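Local coordinates for protein V-type ATP synthase alpha chain (Thermoplasma volcanium, PDB 4O1S) that is an intein from the alpha (A) subunit of a V-type ATP synthase, folded as a compact, mostly beta-stranded splicing domain of the Hint class, at residues Val115-Ser127 against Asn157-Asn169. Numbering follows the deposited sequence.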
ATOM      1  N   VAL A 115      -8.268  10.323 -13.943  1.00 29.55           N
ATOM      2  CA  VAL A 115      -7.244  11.347 -14.039  1.00 32.24           C
ATOM      3  C   VAL A 115      -7.898  12.644 -13.613  1.00 37.06           C
ATOM      4  O   VAL A 115      -9.108  12.848 -13.815  1.00 36.12           O
ATOM      5  CB  VAL A 115      -6.664  11.493 -15.451  1.00 30.06           C
ATOM      6  CG1 VAL A 115      -6.148  10.155 -15.927  1.00 34.73           C
ATOM      7  CG2 VAL A 115      -7.711  12.053 -16.415  1.00 27.10           C
ATOM      8  N   GLY A 116      -7.105  13.497 -12.978  1.00 34.94           N
ATOM      9  CA  GLY A 116      -7.637  14.717 -12.407  1.00 37.38           C
ATOM     10  C   GLY A 116      -7.866  14.604 -10.912  1.00 33.93           C
ATOM     11  O   GLY A 116      -7.641  15.572 -10.183  1.00 32.22           O
ATOM     12  N   ASP A 117      -8.291  13.425 -10.457  1.00 30.37           N
ATOM     13  CA  ASP A 117      -8.480  13.159  -9.027  1.00 31.99           C
ATOM     14  C   ASP A 117      -7.280  13.505  -8.129  1.00 33.25           C
ATOM     15  O   ASP A 117      -6.126  13.289  -8.499  1.00 37.94           O
ATOM     16  CB  ASP A 117      -8.910  11.703  -8.803  1.00 32.63           C
ATOM     17  CG  ASP A 117     -10.314  11.430  -9.324  1.00 35.55           C
ATOM     18  OD1 ASP A 117     -10.980  12.420  -9.717  1.00 37.28           O
ATOM     19  OD2 ASP A 117     -10.754  10.248  -9.327  1.00 31.80           O
ATOM     20  N   MET A 118      -7.564  14.050  -6.945  1.00 32.81           N
ATOM     21  CA  MET A 118      -6.514  14.408  -5.986  1.00 25.63           C
ATOM     22  C   MET A 118      -6.385  13.339  -4.919  1.00 31.60           C
ATOM     23  O   MET A 118      -7.297  13.146  -4.100  1.00 43.02           O
ATOM     24  CB  MET A 118      -6.796  15.774  -5.351  1.00 20.31           C
ATOM     25  CG  MET A 118      -6.702  16.893  -6.358  1.00 28.49           C
ATOM     26  SD  MET A 118      -7.239  18.488  -5.746  1.00 49.00           S
ATOM     27  CE  MET A 118      -5.694  19.119  -5.121  1.00 82.94           C
ATOM     28  N   ILE A 119      -5.267  12.620  -4.928  1.00 28.46           N
ATOM     29  CA  ILE A 119      -5.155  11.518  -3.995  1.00 30.35           C
ATOM     30  C   ILE A 119      -4.284  11.875  -2.813  1.00 28.52           C
ATOM     31  O   ILE A 119      -3.415  12.734  -2.909  1.00 25.40           O
ATOM     32  CB  ILE A 119      -4.716  10.199  -4.666  1.00 27.26           C
ATOM     33  CG1 ILE A 119      -3.303  10.293  -5.220  1.00 20.37           C
ATOM     34  CG2 ILE A 119      -5.680   9.826  -5.776  1.00 21.17           C
ATOM     35  CD1 ILE A 119      -2.811   8.924  -5.722  1.00 15.65           C
ATOM     36  N   ALA A 120      -4.559  11.218  -1.698  1.00 27.47           N
ATOM     37  CA  ALA A 120      -3.889  11.476  -0.439  1.00 27.58           C
ATOM     38  C   ALA A 120      -2.455  10.935  -0.430  1.00 34.24           C
ATOM     39  O   ALA A 120      -2.201   9.763  -0.729  1.00 37.26           O
ATOM     40  CB  ALA A 120      -4.700  10.873   0.708  1.00 23.22           C
ATOM     41  N   ALA A 121      -1.527  11.818  -0.088  1.00 28.63           N
ATOM     42  CA  ALA A 121      -0.135  11.475   0.050  1.00 22.25           C
ATOM     43  C   ALA A 121       0.337  12.102   1.348  1.00 28.72           C
ATOM     44  O   ALA A 121      -0.359  12.928   1.923  1.00 36.40           O
ATOM     45  CB  ALA A 121       0.643  12.033  -1.101  1.00 12.22           C
ATOM     46  N   VAL A 122       1.521  11.722   1.808  1.00 27.05           N
ATOM     47  CA  VAL A 122       2.087  12.318   3.002  1.00 28.35           C
ATOM     48  C   VAL A 122       3.390  13.064   2.691  1.00 36.20           C
ATOM     49  O   VAL A 122       4.297  12.506   2.073  1.00 33.67           O
ATOM     50  CB  VAL A 122       2.349  11.241   4.022  1.00 32.64           C
ATOM     51  CG1 VAL A 122       3.109  11.795   5.198  1.00 32.14           C
ATOM     52  CG2 VAL A 122       1.042  10.667   4.459  1.00 40.38           C
ATOM     53  N   ALA A 123       3.478  14.326   3.111  1.00 33.27           N
ATOM     54  CA  ALA A 123       4.687  15.123   2.899  1.00 31.75           C
ATOM     55  C   ALA A 123       5.903  14.619   3.713  1.00 43.31           C
ATOM     56  O   ALA A 123       5.770  14.205   4.876  1.00 44.18           O
ATOM     57  CB  ALA A 123       4.397  16.575   3.234  1.00 26.35           C
ATOM     58  N   GLU A 124       7.090  14.675   3.109  1.00 46.76           N
ATOM     59  CA  GLU A 124       8.317  14.229   3.779  1.00 48.86           C
ATOM     60  C   GLU A 124       8.698  15.151   4.929  1.00 43.32           C
ATOM     61  O   GLU A 124       9.205  14.709   5.959  1.00 43.75           O
ATOM     62  CB  GLU A 124       9.474  14.185   2.781  1.00 64.47           C
ATOM     63  CG  GLU A 124       9.066  13.711   1.395  1.00 82.85           C
ATOM     64  CD  GLU A 124      10.024  12.670   0.824  1.00 97.28           C
ATOM     65  OE1 GLU A 124      11.214  12.672   1.224  1.00105.44           O
ATOM     66  OE2 GLU A 124       9.581  11.849  -0.017  1.00 95.56           O
ATOM     67  N   SER A 125       8.452  16.442   4.728  1.00 41.44           N
ATOM     68  CA  SER A 125       8.821  17.482   5.679  1.00 38.63           C
ATOM     69  C   SER A 125       8.268  17.233   7.087  1.00 43.91           C
ATOM     70  O   SER A 125       9.039  16.987   8.018  1.00 45.79           O
ATOM     71  CB  SER A 125       8.367  18.844   5.146  1.00 40.31           C
ATOM     72  OG  SER A 125       8.439  19.851   6.145  1.00 48.30           O
ATOM     73  N   ALA A 126       6.936  17.281   7.225  1.00 45.43           N
ATOM     74  CA  ALA A 126       6.270  17.225   8.534  1.00 46.15           C
ATOM     75  C   ALA A 126       5.048  16.329   8.487  1.00 44.25           C
ATOM     76  O   ALA A 126       4.143  16.448   9.319  1.00 44.68           O
ATOM     77  CB  ALA A 126       5.866  18.633   9.000  1.00 45.06           C
ATOM     78  N   SER A 127       5.021  15.449   7.493  1.00 39.89           N
ATOM     79  CA  SER A 127       3.895  14.539   7.295  1.00 35.46           C
ATOM     80  C   SER A 127       2.564  15.260   7.093  1.00 38.66           C
ATOM     81  O   SER A 127       1.509  14.747   7.490  1.00 43.61           O
ATOM     82  CB  SER A 127       3.804  13.539   8.439  1.00 25.56           C
ATOM     83  OG  SER A 127       5.059  12.896   8.583  1.00 36.25           O
ATOM     84  N   ASN A 157      -4.717   2.800   7.488  1.00 90.74           N
ATOM     85  CA  ASN A 157      -4.049   3.228   6.280  1.00 68.12           C
ATOM     86  C   ASN A 157      -2.654   2.686   6.238  1.00 66.33           C
ATOM     87  O   ASN A 157      -2.180   2.071   7.174  1.00 76.06           O
ATOM     88  CB  ASN A 157      -4.005   4.734   6.231  1.00 55.66           C
ATOM     89  CG  ASN A 157      -5.376   5.322   6.308  1.00 72.81           C
ATOM     90  OD1 ASN A 157      -6.354   4.678   5.915  1.00 78.15           O
ATOM     91  ND2 ASN A 157      -5.478   6.541   6.837  1.00 79.22           N
ATOM     92  N   PHE A 158      -1.982   2.961   5.145  1.00 58.36           N
ATOM     93  CA  PHE A 158      -0.774   2.271   4.823  1.00 43.84           C
ATOM     94  C   PHE A 158      -0.030   3.261   3.945  1.00 39.14           C
ATOM     95  O   PHE A 158      -0.581   3.746   2.952  1.00 41.09           O
ATOM     96  CB  PHE A 158      -1.182   0.989   4.083  1.00 48.95           C
ATOM     97  CG  PHE A 158      -0.107   0.393   3.241  1.00 54.04           C
ATOM     98  CD1 PHE A 158       0.911  -0.313   3.808  1.00 54.37           C
ATOM     99  CD2 PHE A 158      -0.119   0.543   1.878  1.00 57.60           C
ATOM    100  CE1 PHE A 158       1.896  -0.851   3.034  1.00 54.49           C
ATOM    101  CE2 PHE A 158       0.876   0.005   1.102  1.00 57.12           C
ATOM    102  CZ  PHE A 158       1.873  -0.694   1.677  1.00 53.53           C
ATOM    103  N   ILE A 159       1.188   3.623   4.347  1.00 34.71           N
ATOM    104  CA  ILE A 159       2.027   4.508   3.533  1.00 30.74           C
ATOM    105  C   ILE A 159       2.933   3.657   2.672  1.00 31.55           C
ATOM    106  O   ILE A 159       3.727   2.846   3.184  1.00 31.56           O
ATOM    107  CB  ILE A 159       3.009   5.401   4.360  1.00 35.43           C
ATOM    108  CG1 ILE A 159       2.349   6.102   5.560  1.00 21.35           C
ATOM    109  CG2 ILE A 159       3.768   6.383   3.427  1.00 26.17           C
ATOM    110  CD1 ILE A 159       1.209   6.977   5.225  1.00 20.64           C
ATOM    111  N   GLY A 160       2.849   3.858   1.368  1.00 29.39           N
ATOM    112  CA  GLY A 160       3.705   3.122   0.466  1.00 32.95           C
ATOM    113  C   GLY A 160       3.748   3.750  -0.909  1.00 37.63           C
ATOM    114  O   GLY A 160       3.068   4.744  -1.184  1.00 38.02           O
ATOM    115  N   GLY A 161       4.551   3.163  -1.784  1.00 40.08           N
ATOM    116  CA  GLY A 161       4.718   3.719  -3.108  1.00 46.62           C
ATOM    117  C   GLY A 161       5.743   4.834  -3.136  1.00 45.56           C
ATOM    118  O   GLY A 161       6.242   5.302  -2.106  1.00 48.74           O
ATOM    119  N   GLU A 162       6.078   5.248  -4.343  1.00 39.75           N
ATOM    120  CA  GLU A 162       6.921   6.401  -4.526  1.00 41.41           C
ATOM    121  C   GLU A 162       6.182   7.666  -4.086  1.00 38.99           C
ATOM    122  O   GLU A 162       5.228   8.079  -4.739  1.00 41.80           O
ATOM    123  CB  GLU A 162       7.280   6.507  -6.002  1.00 51.87           C
ATOM    124  CG  GLU A 162       8.373   5.569  -6.406  1.00 61.66           C
ATOM    125  CD  GLU A 162       9.700   6.039  -5.872  1.00 75.99           C
ATOM    126  OE1 GLU A 162       9.847   7.273  -5.648  1.00 69.61           O
ATOM    127  OE2 GLU A 162      10.580   5.174  -5.663  1.00 86.06           O
ATOM    128  N   GLY A 163       6.600   8.280  -2.983  1.00 32.64           N
ATOM    129  CA  GLY A 163       6.053   9.578  -2.618  1.00 27.35           C
ATOM    130  C   GLY A 163       5.018   9.483  -1.519  1.00 32.26           C
ATOM    131  O   GLY A 163       4.158  10.353  -1.393  1.00 32.51           O
ATOM    132  N   LEU A 164       5.105   8.411  -0.733  1.00 33.29           N
ATOM    133  CA  LEU A 164       4.287   8.237   0.456  1.00 33.66           C
ATOM    134  C   LEU A 164       2.791   8.372   0.178  1.00 37.83           C
ATOM    135  O   LEU A 164       2.092   9.184   0.804  1.00 37.38           O
ATOM    136  CB  LEU A 164       4.705   9.223   1.549  1.00 30.01           C
ATOM    137  CG  LEU A 164       6.193   9.423   1.829  1.00 32.67           C
ATOM    138  CD1 LEU A 164       6.351  10.389   2.961  1.00 39.61           C
ATOM    139  CD2 LEU A 164       6.874   8.146   2.193  1.00 35.84           C
ATOM    140  N   LEU A 165       2.298   7.584  -0.768  1.00 36.97           N
ATOM    141  CA  LEU A 165       0.862   7.525  -0.978  1.00 32.77           C
ATOM    142  C   LEU A 165       0.203   6.764   0.174  1.00 35.40           C
ATOM    143  O   LEU A 165       0.845   5.940   0.874  1.00 30.80           O
ATOM    144  CB  LEU A 165       0.540   6.869  -2.311  1.00 28.73           C
ATOM    145  CG  LEU A 165       1.102   7.635  -3.507  1.00 36.33           C
ATOM    146  CD1 LEU A 165       1.198   6.730  -4.732  1.00 38.11           C
ATOM    147  CD2 LEU A 165       0.234   8.858  -3.810  1.00 31.94           C
ATOM    148  N   VAL A 166      -1.078   7.066   0.376  1.00 22.39           N
ATOM    149  CA  VAL A 166      -1.809   6.539   1.500  1.00 22.19           C
ATOM    150  C   VAL A 166      -2.803   5.542   0.959  1.00 28.78           C
ATOM    151  O   VAL A 166      -3.701   5.901   0.167  1.00 27.22           O
ATOM    152  CB  VAL A 166      -2.552   7.658   2.279  1.00 31.88           C
ATOM    153  CG1 VAL A 166      -3.272   7.064   3.507  1.00 24.29           C
ATOM    154  CG2 VAL A 166      -1.580   8.772   2.683  1.00 21.87           C
ATOM    155  N   LEU A 167      -2.657   4.292   1.395  1.00 36.71           N
ATOM    156  CA  LEU A 167      -3.406   3.197   0.789  1.00 40.81           C
ATOM    157  C   LEU A 167      -4.359   2.583   1.780  1.00 38.77           C
ATOM    158  O   LEU A 167      -3.957   2.168   2.869  1.00 43.61           O
ATOM    159  CB  LEU A 167      -2.443   2.163   0.218  1.00 44.70           C
ATOM    160  CG  LEU A 167      -1.532   2.840  -0.813  1.00 53.52           C
ATOM    161  CD1 LEU A 167      -0.258   2.088  -1.138  1.00 48.86           C
ATOM    162  CD2 LEU A 167      -2.340   3.067  -2.065  1.00 58.19           C
ATOM    163  N   HIS A 168      -5.634   2.556   1.412  1.00 37.89           N
ATOM    164  CA  HIS A 168      -6.647   1.934   2.259  1.00 44.94           C
ATOM    165  C   HIS A 168      -6.770   0.426   2.040  1.00 51.31           C
ATOM    166  O   HIS A 168      -7.644  -0.044   1.292  1.00 51.80           O
ATOM    167  CB  HIS A 168      -8.005   2.576   2.056  1.00 39.45           C
ATOM    168  CG  HIS A 168      -9.021   2.093   3.028  1.00 47.42           C
ATOM    169  ND1 HIS A 168     -10.241   1.577   2.643  1.00 59.93           N
ATOM    170  CD2 HIS A 168      -8.992   2.006   4.380  1.00 57.13           C
ATOM    171  CE1 HIS A 168     -10.925   1.218   3.710  1.00 66.88           C
ATOM    172  NE2 HIS A 168     -10.189   1.471   4.784  1.00 65.46           N
ATOM    173  N   ASN A 169      -5.908  -0.325   2.714  1.00 52.70           N
ATOM    174  CA  ASN A 169      -5.861  -1.769   2.543  1.00 59.97           C
ATOM    175  C   ASN A 169      -6.746  -2.456   3.590  1.00 66.36           C
ATOM    176  O   ASN A 169      -6.913  -3.682   3.567  1.00 55.76           O
ATOM    177  CB  ASN A 169      -4.434  -2.245   2.730  1.00 53.33           C
ATOM    178  CG  ASN A 169      -3.994  -2.112   4.165  1.00 55.34           C
ATOM    179  OD1 ASN A 169      -4.560  -1.310   4.928  1.00 60.76           O
ATOM    180  ND2 ASN A 169      -3.001  -2.903   4.558  1.00 51.63           N
TER
HETATM  181  O   HOH W   1      -4.651   8.097  -1.323  1.00 38.86           O
HETATM  182  O   HOH W   2       5.849  12.832  -0.065  1.00 20.51           O
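Ile159, on the first strand of the hairpin 157-169, meets Val122 at the end of strand 118-122: its CD1 lies 3.8 Å from Val122 CG2, and the two side chains cross at about a right angle. The hairpin then reverses through a type II beta turn, Gly161 to Leu164. Within that turn Gly163 O takes a weak bond from a water held more firmly by Val122 O (2.7 Å), while Arg87 NE donates to the same glycine oxygen.

Leu164 takes part through both its backbone and its side chain. Leu164 O accepts a hydrogen bond from Val122 N (2.8 Å), and Leu164 CB packs 4.0 Å from Val122 CB. Leu165 forms a single bridge with Ala121, and its CD2 branch lies 3.6 Å from Ile119 CD1, the two side chains crossing obliquely.

At Val166 the backbone N donates to Ala120 O (3.1 Å). Together with the Leu164 bond, this places Ala121 and Leu165 as a non-hydrogen-bonded antiparallel pair, though the crossing angle of 111° between strands 118-122 and 165-168 is consistent with the bridging stopping there. Val122 turns CG1 anti to its own N (chi1 172°), which leaves CG2 to face both Ile159 and Val166 CG2, 3.7 Å from the latter. These three branched side chains thus form a small apolar cluster beside the bridge.

The contact joins two sheets of this mainly beta Hint fold. Strand 118-122 is the outermost strand of its own sheet, next to 129-141, whereas 165-168 lies between 158-160 and 96-101. Yet strand 96-101 also bonds through its backbone to Met118 and Ala120, by way of Leu100 and Phe98, and Tyr13 of strand 11-13 packs against Ile159 and Leu164.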